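Local coordinates for putative periplasmic protein (Salmonella enterica, PDB 3OE3), which probably inhibits host C-type lysozymes in the periplasm, so defending the bacterium's cell wall against them, at residues 51-56 with 64-69. Residues are numbered along the deposited sequence; the frame is centred on the assembly and turned at random.
Sequences GANYEA and KLYTKG
With its chi1 of 85°, Thr67 sets OG1 between its own backbone N and carbonyl carbon, from where the hydroxyl reaches across to Ala52; Asn53, its CG anti to the carbonyl carbon, brings its amide close to Tyr66. The Thr67 hydroxyl donates to Ala52 O at 2.7 Å, in the carbonyl plane and on a lone pair. The same oxygen also receives Thr67 N at 3.1 Å, but this bond is bent and weak, whereas the return bond from Ala52 N to Thr67 O is nearly straight. Further along, Tyr54 and Leu65 exchange two sound backbone bonds, Tyr54 N to Leu65 O at 2.8 Å being the shorter. These pairings, with strand directions 173° apart, define an antiparallel hairpin, 52-56 with 64-68, within the closed eight-stranded barrel of this MliC-family protein. On the face bearing Ala52, Tyr54, Leu65 and Thr67, the Tyr54 ring lies alongside Leu65, Tyr54 CD1 to Leu65 CD2 4.1 Å; Leu65 also packs on Met18 and Val20 of strand 16-24, and Tyr54 on Met43 and Leu45. The other face carries Asn53 and Tyr66, whose side chains cross at about a right angle, amide and ring planes 50° apart, with Asn53 OD1 3.3 Å from Tyr66 CD1. That same OD1 takes a short bond of 2.6 Å from a water that also donates to Thr67 O, tying the amide to the opposite strand. Next to them, Glu55 and Lys64 run side by side, but OE1 and NZ stay 4.1 Å apart, beyond a salt bridge, while Glu55 OE2 makes a weak, long ion pair with Arg44.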
loop_
_atom_site.group_PDB
_atom_site.type_symbol
_atom_site.label_atom_id
_atom_site.label_comp_id
_atom_site.label_asym_id
_atom_site.label_seq_id
_atom_site.Cartn_x
_atom_site.Cartn_y
_atom_site.Cartn_z
ATOM N N GLY C 51 -8.446 18.369 6.935
ATOM C CA GLY C 51 -9.318 17.250 6.635
ATOM C C GLY C 51 -8.760 15.909 7.063
ATOM O O GLY C 51 -9.175 15.341 8.072
ATOM N N ALA C 52 -7.817 15.384 6.294
ATOM C CA ALA C 52 -7.309 14.056 6.588
ATOM C C ALA C 52 -5.800 14.020 6.384
ATOM O O ALA C 52 -5.310 14.061 5.257
ATOM C CB ALA C 52 -8.014 13.016 5.736
ATOM N N ASN C 53 -5.076 13.956 7.493
ATOM C CA ASN C 53 -3.632 14.057 7.494
ATOM C C ASN C 53 -3.029 12.800 8.071
ATOM O O ASN C 53 -3.462 12.311 9.124
ATOM C CB ASN C 53 -3.202 15.270 8.311
ATOM C CG ASN C 53 -3.921 16.531 7.879
ATOM O OD1 ASN C 53 -3.821 16.945 6.731
ATOM N ND2 ASN C 53 -4.677 17.122 8.786
ATOM N N TYR C 54 -2.035 12.265 7.376
ATOM C CA TYR C 54 -1.488 10.950 7.716
ATOM C C TYR C 54 -0.005 11.029 8.032
ATOM O O TYR C 54 0.713 11.866 7.486
ATOM C CB TYR C 54 -1.709 9.956 6.561
ATOM C CG TYR C 54 -3.154 9.748 6.151
ATOM C CD1 TYR C 54 -3.809 10.680 5.338
ATOM C CD2 TYR C 54 -3.873 8.622 6.574
ATOM C CE1 TYR C 54 -5.131 10.502 4.964
ATOM C CE2 TYR C 54 -5.200 8.444 6.194
ATOM C CZ TYR C 54 -5.817 9.382 5.390
ATOM O OH TYR C 54 -7.127 9.203 5.003
ATOM N N GLU C 55 0.456 10.135 8.901
ATOM C CA GLU C 55 1.879 10.027 9.203
ATOM C C GLU C 55 2.336 8.582 9.109
ATOM O O GLU C 55 1.573 7.656 9.363
ATOM C CB GLU C 55 2.194 10.592 10.596
ATOM C CG GLU C 55 1.599 9.789 11.733
ATOM C CD GLU C 55 2.071 10.260 13.111
ATOM O OE1 GLU C 55 3.033 11.055 13.187
ATOM O OE2 GLU C 55 1.478 9.817 14.114
ATOM N N ALA C 56 3.594 8.386 8.737
ATOM C CA ALA C 56 4.138 7.036 8.649
ATOM C C ALA C 56 4.087 6.359 10.008
ATOM O O ALA C 56 4.394 6.971 11.036
ATOM C CB ALA C 56 5.578 7.084 8.123
ATOM N N LYS C 64 4.792 12.744 5.819
ATOM C CA LYS C 64 3.440 13.085 6.201
ATOM C C LYS C 64 2.654 13.523 4.959
ATOM O O LYS C 64 3.168 14.229 4.070
ATOM C CB LYS C 64 3.435 14.181 7.276
ATOM C CG LYS C 64 4.003 13.728 8.612
ATOM C CD LYS C 64 3.921 14.845 9.653
ATOM C CE LYS C 64 4.222 14.328 11.051
ATOM N NZ LYS C 64 5.478 13.535 11.095
ATOM N N LEU C 65 1.409 13.074 4.899
ATOM C CA LEU C 65 0.545 13.333 3.768
ATOM C C LEU C 65 -0.603 14.183 4.281
ATOM O O LEU C 65 -1.374 13.762 5.162
ATOM C CB LEU C 65 0.029 11.993 3.198
ATOM C CG LEU C 65 -1.047 12.073 2.112
ATOM C CD1 LEU C 65 -0.450 12.674 0.837
ATOM C CD2 LEU C 65 -1.665 10.679 1.832
ATOM N N TYR C 66 -0.703 15.404 3.768
ATOM C CA TYR C 66 -1.754 16.301 4.202
ATOM C C TYR C 66 -2.778 16.431 3.103
ATOM O O TYR C 66 -2.439 16.806 1.981
ATOM C CB TYR C 66 -1.178 17.674 4.539
ATOM C CG TYR C 66 -0.199 17.630 5.677
ATOM C CD1 TYR C 66 -0.616 17.833 6.980
ATOM C CD2 TYR C 66 1.143 17.363 5.455
ATOM C CE1 TYR C 66 0.280 17.786 8.028
ATOM C CE2 TYR C 66 2.043 17.313 6.499
ATOM C CZ TYR C 66 1.605 17.530 7.780
ATOM O OH TYR C 66 2.501 17.487 8.825
ATOM N N THR C 67 -4.032 16.129 3.414
ATOM C CA THR C 67 -5.060 16.179 2.390
ATOM C C THR C 67 -6.260 16.996 2.843
ATOM O O THR C 67 -6.582 17.052 4.032
ATOM C CB THR C 67 -5.527 14.769 1.964
ATOM O OG1 THR C 67 -6.547 14.298 2.853
ATOM C CG2 THR C 67 -4.353 13.781 1.954
ATOM N N LYS C 68 -6.905 17.625 1.867
ATOM C CA LYS C 68 -8.031 18.511 2.086
ATOM C C LYS C 68 -8.883 18.446 0.834
ATOM O O LYS C 68 -8.460 18.904 -0.221
ATOM C CB LYS C 68 -7.532 19.939 2.300
ATOM C CG LYS C 68 -8.626 20.950 2.588
ATOM C CD LYS C 68 -9.272 20.693 3.933
ATOM C CE LYS C 68 -10.382 21.698 4.206
ATOM N NZ LYS C 68 -9.887 23.099 4.100
ATOM N N GLY C 69 -10.077 17.871 0.942
ATOM C CA GLY C 69 -10.930 17.700 -0.221
ATOM C C GLY C 69 -10.241 16.862 -1.288
ATOM O O GLY C 69 -9.851 15.713 -1.048
HETATM O O HOH W 1 -5.228 18.872 5.799
#